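Local coordinates for protein tRNA (uracil(54)-C(5))-methyltransferase (Pyrococcus abyssi, PDB 2JJQ) that methylates C5 of uridine 54 in tRNA, using S-adenosyl-L-methionine as the methyl donor, at residues D219-V233 against G243-R255. Numbering follows the deposited sequence.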
# COMPACT_ATOMS: atom_id res chain seq x y z
N ASP A 219 26.76 -13.95 8.77
CA ASP A 219 25.74 -14.99 8.76
C ASP A 219 24.60 -14.61 9.69
O ASP A 219 24.81 -14.47 10.87
CB ASP A 219 26.38 -16.29 9.22
CG ASP A 219 25.43 -17.45 9.17
OD1 ASP A 219 24.25 -17.27 8.80
OD2 ASP A 219 25.89 -18.56 9.51
N PRO A 220 23.37 -14.41 9.14
CA PRO A 220 22.26 -13.98 9.97
C PRO A 220 21.47 -15.15 10.58
O PRO A 220 20.65 -14.95 11.43
CB PRO A 220 21.37 -13.22 8.96
CG PRO A 220 21.61 -13.93 7.65
CD PRO A 220 23.04 -14.41 7.69
N THR A 221 21.77 -16.37 10.16
CA THR A 221 21.05 -17.58 10.53
C THR A 221 20.99 -17.89 12.01
O THR A 221 20.01 -18.42 12.49
CB THR A 221 21.68 -18.76 9.75
OG1 THR A 221 21.13 -18.71 8.42
CG2 THR A 221 21.34 -20.02 10.36
N ASN A 222 22.03 -17.55 12.75
CA ASN A 222 21.99 -17.74 14.20
C ASN A 222 21.27 -16.63 14.96
O ASN A 222 21.16 -16.70 16.17
CB ASN A 222 23.40 -17.88 14.77
CG ASN A 222 24.04 -19.21 14.39
OD1 ASN A 222 25.21 -19.25 14.02
ND2 ASN A 222 23.25 -20.28 14.46
N TYR A 223 20.78 -15.62 14.25
CA TYR A 223 20.14 -14.52 14.94
C TYR A 223 18.66 -14.44 14.66
O TYR A 223 17.92 -13.84 15.44
CB TYR A 223 20.81 -13.21 14.54
CG TYR A 223 22.20 -13.15 15.08
CD1 TYR A 223 22.46 -12.68 16.38
CD2 TYR A 223 23.28 -13.64 14.33
CE1 TYR A 223 23.76 -12.65 16.89
CE2 TYR A 223 24.56 -13.61 14.82
CZ TYR A 223 24.80 -13.12 16.10
OH TYR A 223 26.10 -13.10 16.57
N PHE A 224 18.24 -15.00 13.53
CA PHE A 224 16.81 -14.97 13.13
C PHE A 224 16.29 -16.36 12.85
O PHE A 224 17.02 -17.19 12.34
CB PHE A 224 16.62 -14.10 11.88
CG PHE A 224 17.01 -12.67 12.10
CD1 PHE A 224 16.05 -11.76 12.50
CD2 PHE A 224 18.35 -12.27 12.00
CE1 PHE A 224 16.37 -10.46 12.76
CE2 PHE A 224 18.70 -10.96 12.25
CZ PHE A 224 17.72 -10.06 12.67
N ASP A 225 15.01 -16.58 13.18
CA ASP A 225 14.36 -17.86 12.97
C ASP A 225 13.22 -17.79 11.95
O ASP A 225 12.40 -18.72 11.86
CB ASP A 225 13.79 -18.39 14.29
CG ASP A 225 14.86 -18.75 15.26
OD1 ASP A 225 15.71 -19.64 14.90
OD2 ASP A 225 14.88 -18.12 16.37
N PHE A 226 13.21 -16.75 11.13
CA PHE A 226 12.11 -16.54 10.21
C PHE A 226 12.23 -17.49 9.01
O PHE A 226 13.30 -18.06 8.72
CB PHE A 226 12.08 -15.07 9.74
CG PHE A 226 11.81 -14.10 10.84
CD1 PHE A 226 10.83 -14.37 11.81
CD2 PHE A 226 12.52 -12.88 10.88
CE1 PHE A 226 10.57 -13.43 12.83
CE2 PHE A 226 12.28 -11.95 11.89
CZ PHE A 226 11.30 -12.23 12.88
N ASP A 227 11.12 -17.71 8.31
CA ASP A 227 11.12 -18.63 7.18
C ASP A 227 12.07 -18.24 6.05
O ASP A 227 12.57 -19.11 5.33
CB ASP A 227 9.71 -18.66 6.60
CG ASP A 227 8.68 -18.95 7.68
OD1 ASP A 227 8.21 -20.10 7.70
OD2 ASP A 227 8.41 -18.04 8.51
N SER A 228 12.26 -16.94 5.83
CA SER A 228 13.12 -16.49 4.72
C SER A 228 13.98 -15.31 5.25
O SER A 228 13.42 -14.41 5.92
CB SER A 228 12.24 -16.03 3.52
OG SER A 228 13.02 -15.48 2.47
N ILE A 229 15.30 -15.35 5.05
CA ILE A 229 16.18 -14.22 5.33
C ILE A 229 16.87 -13.85 4.02
O ILE A 229 17.42 -14.70 3.35
CB ILE A 229 17.26 -14.56 6.35
CG1 ILE A 229 16.63 -15.04 7.66
CG2 ILE A 229 18.19 -13.32 6.51
CD1 ILE A 229 17.61 -15.90 8.51
N TYR A 230 16.81 -12.58 3.63
CA TYR A 230 17.41 -12.11 2.41
C TYR A 230 18.44 -11.04 2.76
O TYR A 230 18.27 -10.30 3.76
CB TYR A 230 16.37 -11.45 1.53
CG TYR A 230 15.81 -12.37 0.47
CD1 TYR A 230 16.36 -12.37 -0.84
CD2 TYR A 230 14.77 -13.22 0.74
CE1 TYR A 230 15.88 -13.18 -1.82
CE2 TYR A 230 14.26 -14.04 -0.26
CZ TYR A 230 14.79 -14.00 -1.55
OH TYR A 230 14.27 -14.84 -2.55
N TRP A 231 19.50 -11.00 1.95
CA TRP A 231 20.45 -9.91 1.93
C TRP A 231 20.40 -9.30 0.53
O TRP A 231 20.60 -10.00 -0.45
CB TRP A 231 21.85 -10.45 2.22
CG TRP A 231 22.94 -9.43 2.07
CD1 TRP A 231 22.84 -8.05 2.18
CD2 TRP A 231 24.29 -9.71 1.75
NE1 TRP A 231 24.09 -7.46 1.97
CE2 TRP A 231 24.99 -8.46 1.68
CE3 TRP A 231 25.01 -10.90 1.57
CZ2 TRP A 231 26.37 -8.39 1.44
CZ3 TRP A 231 26.38 -10.82 1.29
CH2 TRP A 231 27.04 -9.58 1.22
N SER A 232 20.11 -7.99 0.44
CA SER A 232 20.04 -7.27 -0.81
C SER A 232 21.03 -6.11 -0.72
O SER A 232 21.20 -5.53 0.33
CB SER A 232 18.65 -6.68 -1.05
OG SER A 232 17.65 -7.71 -1.07
N VAL A 233 21.66 -5.78 -1.83
CA VAL A 233 22.66 -4.72 -1.87
C VAL A 233 22.14 -3.64 -2.80
O VAL A 233 21.90 -3.85 -4.00
CB VAL A 233 24.03 -5.21 -2.33
CG1 VAL A 233 24.97 -4.01 -2.49
CG2 VAL A 233 24.60 -6.18 -1.33
N GLY A 243 17.23 -3.68 -3.06
CA GLY A 243 18.48 -3.68 -3.81
C GLY A 243 18.58 -4.96 -4.60
O GLY A 243 17.62 -5.73 -4.69
N ASP A 244 19.76 -5.22 -5.12
CA ASP A 244 20.01 -6.47 -5.86
C ASP A 244 20.05 -7.64 -4.88
O ASP A 244 20.70 -7.55 -3.88
CB ASP A 244 21.37 -6.38 -6.58
CG ASP A 244 21.42 -5.21 -7.59
OD1 ASP A 244 20.35 -4.87 -8.14
OD2 ASP A 244 22.53 -4.65 -7.83
N ILE A 245 19.38 -8.73 -5.20
CA ILE A 245 19.40 -9.89 -4.38
C ILE A 245 20.81 -10.48 -4.34
O ILE A 245 21.36 -10.85 -5.38
CB ILE A 245 18.43 -10.95 -4.95
CG1 ILE A 245 17.00 -10.38 -4.96
CG2 ILE A 245 18.57 -12.26 -4.18
CD1 ILE A 245 16.49 -9.93 -3.58
N GLU A 246 21.37 -10.56 -3.15
CA GLU A 246 22.69 -11.11 -2.97
C GLU A 246 22.66 -12.55 -2.44
O GLU A 246 23.43 -13.41 -2.89
CB GLU A 246 23.48 -10.18 -2.07
CG GLU A 246 24.91 -10.61 -1.76
CD GLU A 246 25.84 -10.53 -2.97
OE1 GLU A 246 25.48 -9.88 -3.96
OE2 GLU A 246 26.93 -11.14 -2.88
N ARG A 247 21.83 -12.80 -1.43
CA ARG A 247 21.75 -14.16 -0.85
C ARG A 247 20.45 -14.25 -0.10
O ARG A 247 19.95 -13.23 0.40
CB ARG A 247 22.94 -14.34 0.14
CG ARG A 247 23.09 -15.82 0.64
CD ARG A 247 24.58 -16.05 1.05
NE ARG A 247 24.72 -17.39 1.64
CZ ARG A 247 25.88 -17.84 2.12
NH1 ARG A 247 26.97 -17.07 2.05
NH2 ARG A 247 25.96 -19.04 2.65
N PHE A 248 19.91 -15.47 -0.03
CA PHE A 248 18.85 -15.77 0.92
C PHE A 248 19.15 -17.09 1.62
O PHE A 248 19.91 -17.93 1.09
CB PHE A 248 17.46 -15.80 0.19
CG PHE A 248 17.27 -16.97 -0.79
CD1 PHE A 248 17.56 -16.82 -2.15
CD2 PHE A 248 16.79 -18.17 -0.34
CE1 PHE A 248 17.38 -17.90 -3.06
CE2 PHE A 248 16.56 -19.25 -1.23
CZ PHE A 248 16.88 -19.09 -2.60
N TRP A 249 18.59 -17.24 2.81
CA TRP A 249 18.66 -18.41 3.65
C TRP A 249 17.20 -18.80 3.92
O TRP A 249 16.32 -17.92 4.12
CB TRP A 249 19.38 -18.09 4.99
CG TRP A 249 20.84 -17.69 4.87
CD1 TRP A 249 21.93 -18.47 5.13
CD2 TRP A 249 21.36 -16.37 4.54
NE1 TRP A 249 23.09 -17.76 4.93
CE2 TRP A 249 22.77 -16.46 4.59
CE3 TRP A 249 20.77 -15.13 4.25
CZ2 TRP A 249 23.61 -15.37 4.33
CZ3 TRP A 249 21.63 -14.03 3.94
CH2 TRP A 249 23.03 -14.17 4.00
N GLY A 250 16.91 -20.09 3.88
CA GLY A 250 15.53 -20.55 4.07
C GLY A 250 14.78 -20.45 2.77
O GLY A 250 15.34 -20.72 1.71
N LYS A 251 13.50 -20.07 2.83
CA LYS A 251 12.66 -20.13 1.64
C LYS A 251 12.96 -19.01 0.66
O LYS A 251 13.22 -17.86 1.06
CB LYS A 251 11.17 -20.03 2.04
CG LYS A 251 10.67 -21.18 2.87
CD LYS A 251 9.18 -21.04 3.20
CE LYS A 251 8.85 -21.76 4.53
NZ LYS A 251 7.58 -22.56 4.52
N GLU A 252 12.98 -19.34 -0.62
CA GLU A 252 13.19 -18.31 -1.62
C GLU A 252 11.99 -17.33 -1.59
O GLU A 252 12.14 -16.14 -1.82
CB GLU A 252 13.32 -18.92 -2.99
CG GLU A 252 13.70 -17.92 -4.05
CD GLU A 252 13.78 -18.52 -5.42
OE1 GLU A 252 13.28 -19.64 -5.61
OE2 GLU A 252 14.31 -17.83 -6.34
N PHE A 253 10.80 -17.85 -1.33
CA PHE A 253 9.60 -16.96 -1.28
C PHE A 253 8.80 -17.32 -0.05
O PHE A 253 8.73 -18.51 0.31
CB PHE A 253 8.65 -17.16 -2.48
CG PHE A 253 9.27 -17.01 -3.80
CD1 PHE A 253 9.34 -15.77 -4.39
CD2 PHE A 253 9.77 -18.11 -4.48
CE1 PHE A 253 9.92 -15.60 -5.69
CE2 PHE A 253 10.33 -17.95 -5.76
CZ PHE A 253 10.40 -16.73 -6.34
N ILE A 254 8.19 -16.34 0.61
CA ILE A 254 7.09 -16.74 1.50
C ILE A 254 5.75 -16.63 0.77
O ILE A 254 5.69 -16.17 -0.38
CB ILE A 254 7.06 -15.93 2.82
CG1 ILE A 254 6.82 -14.44 2.52
CG2 ILE A 254 8.42 -16.20 3.61
CD1 ILE A 254 6.50 -13.59 3.81
N ARG A 255 4.70 -17.07 1.45
CA ARG A 255 3.38 -16.97 0.83
C ARG A 255 2.40 -16.20 1.70
O ARG A 255 2.43 -16.26 2.94
CB ARG A 255 2.75 -18.34 0.61
CG ARG A 255 3.40 -19.17 -0.47
CD ARG A 255 2.80 -20.58 -0.47
NE ARG A 255 3.58 -21.42 -1.41
CZ ARG A 255 3.05 -22.36 -2.22
NH1 ARG A 255 1.73 -22.60 -2.23
NH2 ARG A 255 3.83 -23.06 -3.02
O HOH W 1 15.34 -14.79 -4.96
O HOH W 2 15.82 -5.94 -2.07
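Tyr230 OH donates to Glu252 O at 2.6 Å, lying in the carbonyl plane on a lone pair, while a water donates to the same hydroxyl; the phenol oxygen is thus gripped twice. Nearer the start of the strand, Ser228 OG, set anti to its own backbone N (chi1 176°), gives a second side-chain bond, to Lys251 O at 2.8 Å. Both anchor the turn 251-253, which leaves the sheet after Gly250; Lys251 N closes the same end with a nearly straight bond to Asp227 O. Further along, Ile229 and Trp249 exchange backbone bonds in both directions, as do Val233 and Asp244. Between them the register slips by one: Trp231 O accepts from Glu246 N at 2.9 Å and, over a longer distance, from Arg247 N at 3.2 Å, which identifies a classic beta bulge. At the far end a water bridges Ser232 OG, itself bonded to Asn209, and Gly243 N.

Packing separates by face. On the Tyr230 side, Phe248 CB stands over the centre of the phenol ring, 3.5 Å from its centroid, and Ile245 CD1 approaches CD1 of that ring obliquely. On the other face, which carries Ile229, Trp231 and Trp249, the Trp249 indole lies between Pro220, whose CD sits 3.6 Å from the six-membered ring centroid, and Arg247 CG over the opposite face. Glu246 CG, carried anti to the backbone N (chi1 180°), reaches over one face of the Trp231 six-membered ring, 3.5 Å from its centroid, and Trp231 NE1 is hydrogen-bonded to Thr212 OG1 on the neighbouring strand 206-212.

The six bridges, with strand axes at 141°, define an antiparallel beta hairpin with a classic bulge, whose strand 244-250 forms an outermost strand of the five-stranded mixed sheet, away from the S-adenosyl-L-homocysteine pocket.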